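Local coordinates for protein sorting nexin-3 (PDB 1OCU) that binds phosphatidylinositol 3-phosphate and helps retrieve late Golgi membrane proteins at the prevacuolar compartment by recognising their cytosolic tails, at residues D84-R89 against P107-K112; Y60-R65 against V78-S83; K54-D59 against N117-E122. All coordinates share one frame; numbering follows the deposited sequence.

Contact 1 of 3, residues D84-R89 against P107-K112; sequences DFEFFR and PHLPGK. With PIB (2-(butanoyloxy)-1-{[(hydroxy{[2,3,4,6-tetrahydroxy-5-(phosphonooxy)cyclohexyl]oxy}phosphoryl)oxy]methyl}ethyl butanoate), chain C.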
loop_
_atom_site.group_PDB
_atom_site.type_symbol
_atom_site.label_atom_id
_atom_site.label_comp_id
_atom_site.label_asym_id
_atom_site.label_seq_id
_atom_site.Cartn_x
_atom_site.Cartn_y
_atom_site.Cartn_z
ATOM N N ASP A 84 -6.205 3.956 -4.592
ATOM C CA ASP A 84 -6.327 2.609 -4.040
ATOM C C ASP A 84 -5.929 2.731 -2.560
ATOM O O ASP A 84 -6.623 2.218 -1.683
ATOM C CB ASP A 84 -5.387 1.615 -4.735
ATOM C CG ASP A 84 -5.890 1.168 -6.097
ATOM O OD1 ASP A 84 -7.115 1.225 -6.349
ATOM O OD2 ASP A 84 -5.051 0.733 -6.916
ATOM N N PHE A 85 -4.816 3.420 -2.294
ATOM C CA PHE A 85 -4.349 3.640 -0.920
ATOM C C PHE A 85 -5.434 4.364 -0.122
ATOM O O PHE A 85 -5.689 4.027 1.034
ATOM C CB PHE A 85 -3.077 4.489 -0.899
ATOM C CG PHE A 85 -1.839 3.767 -1.360
ATOM C CD1 PHE A 85 -0.997 3.147 -0.443
ATOM C CD2 PHE A 85 -1.509 3.716 -2.712
ATOM C CE1 PHE A 85 0.155 2.488 -0.860
ATOM C CE2 PHE A 85 -0.363 3.061 -3.140
ATOM C CZ PHE A 85 0.474 2.445 -2.209
ATOM N N GLU A 86 -6.067 5.363 -0.737
ATOM C CA GLU A 86 -7.133 6.107 -0.067
ATOM C C GLU A 86 -8.291 5.174 0.301
ATOM O O GLU A 86 -8.845 5.247 1.407
ATOM C CB GLU A 86 -7.676 7.211 -0.970
ATOM C CG GLU A 86 -6.782 8.416 -1.145
ATOM C CD GLU A 86 -7.453 9.501 -1.991
ATOM O OE1 GLU A 86 -7.714 9.243 -3.189
ATOM O OE2 GLU A 86 -7.732 10.603 -1.460
ATOM N N PHE A 87 -8.663 4.313 -0.641
ATOM C CA PHE A 87 -9.749 3.378 -0.408
ATOM C C PHE A 87 -9.326 2.390 0.677
ATOM O O PHE A 87 -10.091 2.096 1.589
ATOM C CB PHE A 87 -10.109 2.641 -1.703
ATOM C CG PHE A 87 -11.178 1.604 -1.525
ATOM C CD1 PHE A 87 -12.398 1.939 -0.954
ATOM C CD2 PHE A 87 -10.959 0.289 -1.914
ATOM C CE1 PHE A 87 -13.385 0.977 -0.772
ATOM C CE2 PHE A 87 -11.945 -0.683 -1.736
ATOM C CZ PHE A 87 -13.154 -0.338 -1.165
ATOM N N PHE A 88 -8.097 1.898 0.570
ATOM C CA PHE A 88 -7.547 0.972 1.549
ATOM C C PHE A 88 -7.566 1.560 2.967
ATOM O O PHE A 88 -7.844 0.846 3.929
ATOM C CB PHE A 88 -6.115 0.591 1.156
ATOM C CG PHE A 88 -5.360 -0.136 2.232
ATOM C CD1 PHE A 88 -5.870 -1.304 2.793
ATOM C CD2 PHE A 88 -4.140 0.346 2.684
ATOM C CE1 PHE A 88 -5.174 -1.980 3.792
ATOM C CE2 PHE A 88 -3.431 -0.319 3.684
ATOM C CZ PHE A 88 -3.949 -1.485 4.239
ATOM N N ARG A 89 -7.278 2.856 3.099
ATOM C CA ARG A 89 -7.268 3.495 4.416
ATOM C C ARG A 89 -8.662 3.522 5.054
ATOM O O ARG A 89 -8.805 3.307 6.260
ATOM C CB ARG A 89 -6.700 4.919 4.329
ATOM C CG ARG A 89 -6.655 5.641 5.681
ATOM C CD ARG A 89 -5.888 6.953 5.606
ATOM N NE ARG A 89 -5.651 7.540 6.925
ATOM C CZ ARG A 89 -6.539 8.251 7.616
ATOM N NH1 ARG A 89 -7.748 8.483 7.126
ATOM N NH2 ARG A 89 -6.213 8.736 8.807
ATOM N N PRO A 107 -2.176 6.717 10.553
ATOM C CA PRO A 107 -1.744 8.046 10.103
ATOM C C PRO A 107 -2.401 8.374 8.767
ATOM O O PRO A 107 -2.714 7.464 7.998
ATOM C CB PRO A 107 -0.224 7.894 9.979
ATOM C CG PRO A 107 -0.050 6.446 9.626
ATOM C CD PRO A 107 -1.053 5.760 10.540
ATOM N N HIS A 108 -2.627 9.659 8.487
ATOM C CA HIS A 108 -3.231 10.008 7.206
ATOM C C HIS A 108 -2.199 9.871 6.101
ATOM O O HIS A 108 -0.992 9.910 6.349
ATOM C CB HIS A 108 -3.813 11.426 7.215
ATOM C CG HIS A 108 -3.142 12.355 8.171
ATOM N ND1 HIS A 108 -3.732 12.759 9.348
ATOM C CD2 HIS A 108 -1.928 12.951 8.130
ATOM C CE1 HIS A 108 -2.909 13.567 9.994
ATOM N NE2 HIS A 108 -1.807 13.701 9.276
ATOM N N LEU A 109 -2.688 9.681 4.884
ATOM C CA LEU A 109 -1.834 9.520 3.718
ATOM C C LEU A 109 -1.196 10.849 3.340
ATOM O O LEU A 109 -1.670 11.894 3.760
ATOM C CB LEU A 109 -2.667 8.979 2.553
ATOM C CG LEU A 109 -3.025 7.499 2.638
ATOM C CD1 LEU A 109 -4.224 7.203 1.761
ATOM C CD2 LEU A 109 -1.825 6.676 2.216
ATOM N N PRO A 110 -0.115 10.820 2.540
ATOM C CA PRO A 110 0.604 12.020 2.094
ATOM C C PRO A 110 -0.273 13.179 1.639
ATOM O O PRO A 110 -0.022 14.319 2.024
ATOM C CB PRO A 110 1.541 11.493 0.994
ATOM C CG PRO A 110 1.009 10.121 0.664
ATOM C CD PRO A 110 0.518 9.616 1.985
ATOM N N GLY A 111 -1.297 12.913 0.834
ATOM C CA GLY A 111 -2.172 14.004 0.422
ATOM C C GLY A 111 -2.590 14.101 -1.034
ATOM O O GLY A 111 -1.848 13.723 -1.939
ATOM N N LYS A 112 -3.796 14.613 -1.256
ATOM C CA LYS A 112 -4.310 14.792 -2.606
ATOM C C LYS A 112 -3.473 15.858 -3.314
ATOM O O LYS A 112 -2.882 16.723 -2.668
ATOM C CB LYS A 112 -5.774 15.213 -2.551
ATOM C CG LYS A 112 -6.724 14.103 -2.122
ATOM C CD LYS A 112 -8.141 14.638 -1.981
ATOM C CE LYS A 112 -9.156 13.535 -1.722
ATOM N NZ LYS A 112 -9.350 12.665 -2.912
HETATM C C1 PIB C . -7.422 12.749 -6.594
HETATM C C2 PIB C . -7.212 11.213 -6.624
HETATM C C3 PIB C . -6.018 10.888 -7.531
HETATM C C4 PIB C . -4.702 11.640 -7.036
HETATM C C5 PIB C . -4.947 13.182 -7.079
HETATM C C6 PIB C . -6.143 13.502 -6.101
HETATM O O1 PIB C . -8.535 13.015 -5.734
HETATM O O2 PIB C . -6.958 10.756 -5.306
HETATM O O3 PIB C . -5.921 9.460 -7.501
HETATM O O4 PIB C . -3.611 11.340 -7.909
HETATM O O5 PIB C . -3.788 13.865 -6.634
HETATM O O6 PIB C . -6.394 14.903 -6.104
HETATM P P1 PIB C . -9.986 13.401 -6.240
HETATM O O11 PIB C . -10.997 13.073 -5.057
HETATM O O12 PIB C . -10.363 12.597 -7.537
HETATM O O13 PIB C . -9.980 15.001 -6.547
HETATM P P3 PIB C . -5.391 8.560 -8.707
HETATM O O31 PIB C . -3.874 8.884 -8.962
HETATM O O32 PIB C . -6.256 8.911 -9.984
HETATM O O33 PIB C . -5.510 7.059 -8.248
HETATM C C7 PIB C . -9.461 15.547 -7.757
HETATM C C8 PIB C . -10.175 16.879 -7.947
#
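Lys112 NZ is gripped by three oxygens: by Glu86 OE2 at 3.0 Å, in a salt bridge, and by two oxygens of the bound phosphoinositide, of which O11 on the P1 phosphate lies 2.7 Å from NZ. OE2 uses its syn lone pair, and the two side chains cross at about a right angle. The bend at chi4 (-69°) of the otherwise extended lysine brings NZ to this phosphate. The other carboxylate oxygen, Glu86 OE1, accepts a bond from the inositol hydroxyl O2 at 2.7 Å, so one carboxylate holds both the lysine and the inositol ring. Leu109 sets CD1 against the helix backbone, 3.6 Å from Phe85 O, while CD2 reaches Phe85 CB. Arg89, extended as far as NE, sends a nearly straight N-H (168°) from NE to Pro107 O at 3.1 Å. That oxygen lies in the guanidinium plane, although NE stands above the carbonyl plane. Arg89 NH2 also binds Val106 O, and His108 CB sits over one guanidinium face. Helix 82-89 is thus fastened through Glu86 and Arg89 to the proline-containing loop that, in this PX domain, forms one wall of the phosphatidylinositol 3-phosphate pocket.

Contact 2 of 3, residues Y60-R65 against V78-S83; sequences YEIICR and VRRRYS. With PIB (2-(butanoyloxy)-1-{[(hydroxy{[2,3,4,6-tetrahydroxy-5-(phosphonooxy)cyclohexyl]oxy}phosphoryl)oxy]methyl}ethyl butanoate), chain C.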
loop_
_atom_site.group_PDB
_atom_site.type_symbol
_atom_site.label_atom_id
_atom_site.label_comp_id
_atom_site.label_asym_id
_atom_site.label_seq_id
_atom_site.Cartn_x
_atom_site.Cartn_y
_atom_site.Cartn_z
ATOM N N TYR A 60 1.922 2.614 -8.262
ATOM C CA TYR A 60 3.202 2.282 -7.656
ATOM C C TYR A 60 3.269 0.808 -7.321
ATOM O O TYR A 60 2.237 0.156 -7.111
ATOM C CB TYR A 60 3.393 3.104 -6.376
ATOM C CG TYR A 60 3.152 4.581 -6.566
ATOM C CD1 TYR A 60 1.871 5.070 -6.808
ATOM C CD2 TYR A 60 4.215 5.481 -6.576
ATOM C CE1 TYR A 60 1.650 6.419 -7.068
ATOM C CE2 TYR A 60 4.013 6.835 -6.834
ATOM C CZ TYR A 60 2.727 7.298 -7.085
ATOM O OH TYR A 60 2.527 8.628 -7.386
ATOM N N GLU A 61 4.480 0.273 -7.274
ATOM C CA GLU A 61 4.623 -1.130 -6.936
ATOM C C GLU A 61 4.907 -1.305 -5.456
ATOM O O GLU A 61 5.770 -0.626 -4.890
ATOM C CB GLU A 61 5.757 -1.785 -7.721
ATOM C CG GLU A 61 5.936 -3.242 -7.344
ATOM C CD GLU A 61 7.152 -3.871 -7.971
ATOM O OE1 GLU A 61 7.184 -3.990 -9.218
ATOM O OE2 GLU A 61 8.076 -4.245 -7.211
ATOM N N ILE A 62 4.154 -2.206 -4.835
ATOM C CA ILE A 62 4.352 -2.532 -3.431
ATOM C C ILE A 62 4.991 -3.924 -3.449
ATOM O O ILE A 62 4.421 -4.868 -4.005
ATOM C CB ILE A 62 3.011 -2.608 -2.636
ATOM C CG1 ILE A 62 2.279 -1.265 -2.669
ATOM C CG2 ILE A 62 3.283 -2.964 -1.168
ATOM C CD1 ILE A 62 1.775 -0.880 -4.034
ATOM N N ILE A 63 6.190 -4.043 -2.889
ATOM C CA ILE A 63 6.849 -5.339 -2.826
ATOM C C ILE A 63 7.002 -5.670 -1.347
ATOM O O ILE A 63 7.419 -4.831 -0.546
ATOM C CB ILE A 63 8.220 -5.340 -3.542
ATOM C CG1 ILE A 63 8.788 -6.760 -3.531
ATOM C CG2 ILE A 63 9.177 -4.375 -2.870
ATOM C CD1 ILE A 63 9.799 -7.031 -4.609
ATOM N N CYS A 64 6.647 -6.895 -0.985
ATOM C CA CYS A 64 6.680 -7.307 0.407
ATOM C C CYS A 64 7.188 -8.733 0.609
ATOM O O CYS A 64 6.850 -9.646 -0.151
ATOM C CB CYS A 64 5.264 -7.164 0.973
ATOM S SG CYS A 64 4.999 -7.699 2.675
ATOM N N ARG A 65 8.018 -8.901 1.636
ATOM C CA ARG A 65 8.572 -10.202 2.011
ATOM C C ARG A 65 8.223 -10.425 3.475
ATOM O O ARG A 65 8.526 -9.589 4.327
ATOM C CB ARG A 65 10.092 -10.227 1.834
ATOM C CG ARG A 65 10.542 -10.327 0.390
ATOM C CD ARG A 65 12.045 -10.563 0.263
ATOM N NE ARG A 65 12.420 -10.804 -1.131
ATOM C CZ ARG A 65 12.216 -9.935 -2.119
ATOM N NH1 ARG A 65 12.581 -10.231 -3.362
ATOM N NH2 ARG A 65 11.656 -8.760 -1.862
ATOM N N VAL A 78 2.680 -6.178 -6.010
ATOM C CA VAL A 78 1.463 -5.669 -6.616
ATOM C C VAL A 78 1.645 -4.195 -6.941
ATOM O O VAL A 78 2.604 -3.564 -6.502
ATOM C CB VAL A 78 0.256 -5.849 -5.672
ATOM C CG1 VAL A 78 0.141 -7.319 -5.255
ATOM C CG2 VAL A 78 0.407 -4.969 -4.443
ATOM N N ARG A 79 0.732 -3.655 -7.733
ATOM C CA ARG A 79 0.799 -2.258 -8.109
ATOM C C ARG A 79 -0.476 -1.600 -7.615
ATOM O O ARG A 79 -1.558 -2.190 -7.684
ATOM C CB ARG A 79 0.960 -2.114 -9.633
ATOM C CG ARG A 79 2.282 -2.707 -10.187
ATOM C CD ARG A 79 2.606 -2.177 -11.595
ATOM N NE ARG A 79 2.883 -0.744 -11.548
ATOM C CZ ARG A 79 4.067 -0.214 -11.252
ATOM N NH1 ARG A 79 5.105 -0.997 -10.996
ATOM N NH2 ARG A 79 4.196 1.108 -11.156
ATOM N N ARG A 80 -0.345 -0.386 -7.096
ATOM C CA ARG A 80 -1.487 0.325 -6.561
ATOM C C ARG A 80 -1.481 1.811 -6.905
ATOM O O ARG A 80 -0.427 2.447 -6.981
ATOM C CB ARG A 80 -1.529 0.162 -5.034
ATOM C CG ARG A 80 -1.690 -1.277 -4.530
ATOM C CD ARG A 80 -3.119 -1.752 -4.677
ATOM N NE ARG A 80 -3.367 -3.023 -4.002
ATOM C CZ ARG A 80 -3.247 -4.227 -4.556
ATOM N NH1 ARG A 80 -2.877 -4.351 -5.820
ATOM N NH2 ARG A 80 -3.509 -5.313 -3.837
ATOM N N ARG A 81 -2.684 2.342 -7.098
ATOM C CA ARG A 81 -2.926 3.746 -7.395
ATOM C C ARG A 81 -3.069 4.469 -6.066
ATOM O O ARG A 81 -3.425 3.854 -5.061
ATOM C CB ARG A 81 -4.264 3.918 -8.099
ATOM C CG ARG A 81 -4.310 3.790 -9.575
ATOM C CD ARG A 81 -5.405 4.748 -10.018
ATOM N NE ARG A 81 -6.000 4.388 -11.287
ATOM C CZ ARG A 81 -6.830 5.170 -11.959
ATOM N NH1 ARG A 81 -7.323 4.748 -13.107
ATOM N NH2 ARG A 81 -7.150 6.370 -11.488
ATOM N N TYR A 82 -2.868 5.784 -6.076
ATOM C CA TYR A 82 -3.003 6.559 -4.855
ATOM C C TYR A 82 -4.419 6.426 -4.304
ATOM O O TYR A 82 -4.612 6.293 -3.105
ATOM C CB TYR A 82 -2.672 8.036 -5.107
ATOM C CG TYR A 82 -2.822 8.898 -3.876
ATOM C CD1 TYR A 82 -4.035 9.511 -3.569
ATOM C CD2 TYR A 82 -1.759 9.067 -2.991
ATOM C CE1 TYR A 82 -4.186 10.274 -2.405
ATOM C CE2 TYR A 82 -1.901 9.824 -1.828
ATOM C CZ TYR A 82 -3.112 10.421 -1.539
ATOM O OH TYR A 82 -3.251 11.145 -0.373
ATOM N N SER A 83 -5.416 6.466 -5.180
ATOM C CA SER A 83 -6.800 6.328 -4.725
ATOM C C SER A 83 -7.018 4.922 -4.166
ATOM O O SER A 83 -7.930 4.713 -3.378
ATOM C CB SER A 83 -7.790 6.598 -5.867
ATOM O OG SER A 83 -7.526 5.741 -6.960
HETATM C C1 PIB C . -7.422 12.749 -6.594
HETATM C C2 PIB C . -7.212 11.213 -6.624
HETATM C C3 PIB C . -6.018 10.888 -7.531
HETATM C C4 PIB C . -4.702 11.640 -7.036
HETATM C C5 PIB C . -4.947 13.182 -7.079
HETATM C C6 PIB C . -6.143 13.502 -6.101
HETATM O O1 PIB C . -8.535 13.015 -5.734
HETATM O O2 PIB C . -6.958 10.756 -5.306
HETATM O O3 PIB C . -5.921 9.460 -7.501
HETATM O O4 PIB C . -3.611 11.340 -7.909
HETATM O O5 PIB C . -3.788 13.865 -6.634
HETATM O O6 PIB C . -6.394 14.903 -6.104
HETATM P P1 PIB C . -9.986 13.401 -6.240
HETATM O O11 PIB C . -10.997 13.073 -5.057
HETATM O O12 PIB C . -10.363 12.597 -7.537
HETATM O O13 PIB C . -9.980 15.001 -6.547
HETATM P P3 PIB C . -5.391 8.560 -8.707
HETATM O O31 PIB C . -3.874 8.884 -8.962
HETATM O O32 PIB C . -6.256 8.911 -9.984
HETATM O O33 PIB C . -5.510 7.059 -8.248
HETATM C C7 PIB C . -9.461 15.547 -7.757
HETATM C C8 PIB C . -10.175 16.879 -7.947
HETATM O O HOH W 1 5.432 -4.076 -10.991
#
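Tyr60 and Arg80 form an antiparallel hydrogen-bonded pair, with Tyr60 N to Arg80 O at 2.7 Å and Arg80 N to Tyr60 O at 2.6 Å. Ile62 and Val78 repeat the pattern, Ile62 N giving a 2.7 Å bond to Val78 O. Between them Glu61 faces Arg79 as a non-hydrogen-bonded pair, their CA atoms 4.2 Å apart, with CA-H...O contacts to Val78 O and Tyr60 O.

Side-chain packing gathers on the sheet face of Tyr60, Ile62, Val78 and Arg80. Ile62 CD1 rests 3.5 Å from Arg80 CG, where the arginine bends at chi2 (-77°), and Val78 CG2 lies over one face of its guanidinium, whose NH2 bonds Ala157 O. Arg80 O meets the edge of the Tyr60 ring. These strands make the beta hairpin of the PX fold, and the second runs directly into helix 82-89, with Arg81 at the N-cap.

Charged contacts occupy the other face. Glu61 OE1 and Arg79 NH1 are too far apart for a salt bridge, but a water joins them, donating to OE1. The arginine's bend at chi3 (66°) lays its guanidinium over the backbone of Tyr60 and Glu61, and NH2 pairs with Asp59. With an alanine in place of Arg79, Asp59 would probably lose its salt-bridge partner, and the water would no longer link Glu61 to the neighbouring strand.

At the lipid, the 3-phosphate oxygen O33 accepts from Ser83 N and from Ser83 OG, the latter at 2.7 Å, while Arg81 NH2 gives O32 a weak bond (3.1 Å, 128°).

Contact 3 of 3, residues K54-D59 against N117-E122; sequences KGMFTD and NRFSNE. With PIB (2-(butanoyloxy)-1-{[(hydroxy{[2,3,4,6-tetrahydroxy-5-(phosphonooxy)cyclohexyl]oxy}phosphoryl)oxy]methyl}ethyl butanoate), chain C.
The backbones stay well apart, Thr58 and Phe119 having the nearest CA atoms at 7.6 Å, as the start of strand 57-66 passes the turn that leads into the helix beginning at Asn121. Phe119 bridges the distance with its ring. Met56 crosses one face of that ring obliquely in a Met-aromatic contact: SD lies 4.4 Å from the ring centroid and only 15° off the ring normal. Met56 CG adds a CH-pi contact over the same face, at 4.2 Å from the centroid, displaced toward the rim. The methionine runs straight to SD and then turns at chi3 (53°), which folds CE back to within 3.4 Å of Phe119 CE1. At the ring's edge come Phe57 CA and Thr58 OG1, the hydroxyl oxygen being 3.5 Å from Phe119 CD2. The same OG1 hydrogen-bonds Thr45 OG1 and meets a water at 2.6 Å; this water donates to Arg118 O, tying strand to turn through solvent.

Arg118 extends from CG to NE toward the lipid. Its guanidinium turns one face to the inositol hydroxyl O4, and NH2 comes within 3.1 Å of the 3-phosphate oxygen O32, a proximity likely to favour the phosphate's negative charge. Within the turn, Asn117 O receives both Ser120 N and Ser120 OG, the hydroxyl bonding at 2.8 Å on a lone pair in the carbonyl plane; Ser120 is the N-cap of helix 121-139.

The contact sits at the edge of the phosphoinositide pocket. Strand 36-46 adjoins it through Thr45, which touches both Met56 and Phe119, Ile124 of helix 121-139 packs on Thr58, and Phe57 makes a cation-pi contact with Arg81, just before helix 82-89.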
loop_
_atom_site.group_PDB
_atom_site.type_symbol
_atom_site.label_atom_id
_atom_site.label_comp_id
_atom_site.label_asym_id
_atom_site.label_seq_id
_atom_site.Cartn_x
_atom_site.Cartn_y
_atom_site.Cartn_z
ATOM N N LYS A 54 -7.108 10.384 -21.684
ATOM C CA LYS A 54 -8.270 10.095 -20.858
ATOM C C LYS A 54 -7.976 8.987 -19.859
ATOM O O LYS A 54 -7.583 7.891 -20.246
ATOM C CB LYS A 54 -9.461 9.685 -21.718
ATOM C CG LYS A 54 -10.717 9.450 -20.899
ATOM C CD LYS A 54 -11.893 9.066 -21.761
ATOM C CE LYS A 54 -13.117 8.839 -20.904
ATOM N NZ LYS A 54 -13.357 10.020 -20.049
ATOM N N GLY A 55 -8.168 9.269 -18.575
ATOM C CA GLY A 55 -7.923 8.256 -17.563
ATOM C C GLY A 55 -6.458 8.063 -17.210
ATOM O O GLY A 55 -6.109 7.139 -16.469
ATOM N N MET A 56 -5.599 8.929 -17.742
ATOM C CA MET A 56 -4.167 8.861 -17.470
ATOM C C MET A 56 -3.945 8.796 -15.957
ATOM O O MET A 56 -4.539 9.566 -15.200
ATOM C CB MET A 56 -3.467 10.090 -18.059
ATOM C CG MET A 56 -1.982 10.134 -17.793
ATOM S SD MET A 56 -1.158 11.454 -18.688
ATOM C CE MET A 56 -2.127 12.839 -18.200
ATOM N N PHE A 57 -3.077 7.889 -15.517
ATOM C CA PHE A 57 -2.849 7.741 -14.086
ATOM C C PHE A 57 -1.505 7.122 -13.728
ATOM O O PHE A 57 -0.863 6.473 -14.551
ATOM C CB PHE A 57 -3.968 6.880 -13.481
ATOM C CG PHE A 57 -3.842 5.405 -13.797
ATOM C CD1 PHE A 57 -3.134 4.556 -12.949
ATOM C CD2 PHE A 57 -4.435 4.870 -14.939
ATOM C CE1 PHE A 57 -3.020 3.195 -13.228
ATOM C CE2 PHE A 57 -4.330 3.508 -15.232
ATOM C CZ PHE A 57 -3.621 2.665 -14.376
ATOM N N THR A 58 -1.096 7.323 -12.480
ATOM C CA THR A 58 0.155 6.774 -11.983
ATOM C C THR A 58 -0.116 5.700 -10.921
ATOM O O THR A 58 -1.006 5.854 -10.082
ATOM C CB THR A 58 1.017 7.864 -11.309
ATOM O OG1 THR A 58 1.228 8.949 -12.216
ATOM C CG2 THR A 58 2.362 7.285 -10.891
ATOM N N ASP A 59 0.632 4.607 -10.964
ATOM C CA ASP A 59 0.479 3.592 -9.936
ATOM C C ASP A 59 1.863 3.251 -9.422
ATOM O O ASP A 59 2.865 3.582 -10.056
ATOM C CB ASP A 59 -0.285 2.352 -10.442
ATOM C CG ASP A 59 0.412 1.623 -11.561
ATOM O OD1 ASP A 59 -0.240 0.741 -12.152
ATOM O OD2 ASP A 59 1.594 1.901 -11.855
ATOM N N ASN A 117 0.827 19.441 -12.004
ATOM C CA ASN A 117 2.077 18.936 -11.457
ATOM C C ASN A 117 1.933 17.478 -11.020
ATOM O O ASN A 117 2.922 16.758 -10.875
ATOM C CB ASN A 117 2.476 19.806 -10.264
ATOM C CG ASN A 117 1.396 19.855 -9.199
ATOM O OD1 ASN A 117 0.212 20.029 -9.502
ATOM N ND2 ASN A 117 1.799 19.709 -7.940
ATOM N N ARG A 118 0.689 17.058 -10.818
ATOM C CA ARG A 118 0.366 15.701 -10.401
ATOM C C ARG A 118 1.116 14.620 -11.185
ATOM O O ARG A 118 1.330 13.527 -10.671
ATOM C CB ARG A 118 -1.146 15.506 -10.515
ATOM C CG ARG A 118 -1.644 14.085 -10.487
ATOM C CD ARG A 118 -3.154 14.092 -10.590
ATOM N NE ARG A 118 -3.674 12.811 -11.050
ATOM C CZ ARG A 118 -4.967 12.546 -11.216
ATOM N NH1 ARG A 118 -5.875 13.483 -10.958
ATOM N NH2 ARG A 118 -5.350 11.340 -11.632
ATOM N N PHE A 119 1.525 14.925 -12.414
ATOM C CA PHE A 119 2.252 13.961 -13.235
ATOM C C PHE A 119 3.708 14.325 -13.465
ATOM O O PHE A 119 4.381 13.716 -14.303
ATOM C CB PHE A 119 1.559 13.772 -14.588
ATOM C CG PHE A 119 0.250 13.042 -14.498
ATOM C CD1 PHE A 119 -0.928 13.637 -14.939
ATOM C CD2 PHE A 119 0.193 11.756 -13.961
ATOM C CE1 PHE A 119 -2.150 12.964 -14.850
ATOM C CE2 PHE A 119 -1.019 11.073 -13.866
ATOM C CZ PHE A 119 -2.196 11.679 -14.311
ATOM N N SER A 120 4.202 15.309 -12.724
ATOM C CA SER A 120 5.596 15.715 -12.872
ATOM C C SER A 120 6.482 14.807 -12.036
ATOM O O SER A 120 6.019 14.164 -11.092
ATOM C CB SER A 120 5.801 17.176 -12.440
ATOM O OG SER A 120 5.705 17.329 -11.033
ATOM N N ASN A 121 7.759 14.767 -12.395
ATOM C CA ASN A 121 8.744 13.943 -11.715
ATOM C C ASN A 121 8.806 14.135 -10.201
ATOM O O ASN A 121 8.490 13.228 -9.434
ATOM C CB ASN A 121 10.126 14.216 -12.305
ATOM C CG ASN A 121 11.226 13.487 -11.566
ATOM O OD1 ASN A 121 11.378 12.276 -11.701
ATOM N ND2 ASN A 121 11.997 14.221 -10.770
ATOM N N GLU A 122 9.219 15.324 -9.782
ATOM C CA GLU A 122 9.368 15.643 -8.368
ATOM C C GLU A 122 8.139 15.293 -7.544
ATOM O O GLU A 122 8.254 14.844 -6.403
ATOM C CB GLU A 122 9.704 17.131 -8.207
ATOM C CG GLU A 122 10.699 17.423 -7.083
ATOM C CD GLU A 122 11.178 18.874 -7.065
ATOM O OE1 GLU A 122 10.350 19.778 -6.812
ATOM O OE2 GLU A 122 12.385 19.108 -7.303
HETATM C C1 PIB C . -7.422 12.749 -6.594
HETATM C C2 PIB C . -7.212 11.213 -6.624
HETATM C C3 PIB C . -6.018 10.888 -7.531
HETATM C C4 PIB C . -4.702 11.640 -7.036
HETATM C C5 PIB C . -4.947 13.182 -7.079
HETATM C C6 PIB C . -6.143 13.502 -6.101
HETATM O O1 PIB C . -8.535 13.015 -5.734
HETATM O O2 PIB C . -6.958 10.756 -5.306
HETATM O O3 PIB C . -5.921 9.460 -7.501
HETATM O O4 PIB C . -3.611 11.340 -7.909
HETATM O O5 PIB C . -3.788 13.865 -6.634
HETATM O O6 PIB C . -6.394 14.903 -6.104
HETATM P P1 PIB C . -9.986 13.401 -6.240
HETATM O O11 PIB C . -10.997 13.073 -5.057
HETATM O O12 PIB C . -10.363 12.597 -7.537
HETATM O O13 PIB C . -9.980 15.001 -6.547
HETATM P P3 PIB C . -5.391 8.560 -8.707
HETATM O O31 PIB C . -3.874 8.884 -8.962
HETATM O O32 PIB C . -6.256 8.911 -9.984
HETATM O O33 PIB C . -5.510 7.059 -8.248
HETATM C C7 PIB C . -9.461 15.547 -7.757
HETATM C C8 PIB C . -10.175 16.879 -7.947
HETATM O O HOH W 2 0.524 10.775 -10.556
#

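From the N terminus, residues 54-59 open the long loop that contact 3 closes at 117-122, and contacts 1 and 2 both nest inside it. Contact 2 closes first, joining strands 57-66 and 75-81 as a hairpin. Contact 1 follows in series, spanning helix 93-98 to bring the 107-112 loop against helix 82-89, an element shared with contact 2. Contacts 2 and 3 share strand 57-66 and touch through the salt bridge of Arg79 and Asp59; contacts 1 and 2 meet where Tyr82 lies beside Gly111. Contacts 1 and 3 stay about 6 Å apart at their nearest atoms, but all three border the phosphoinositide, uniting sheet, helices and loop around one site.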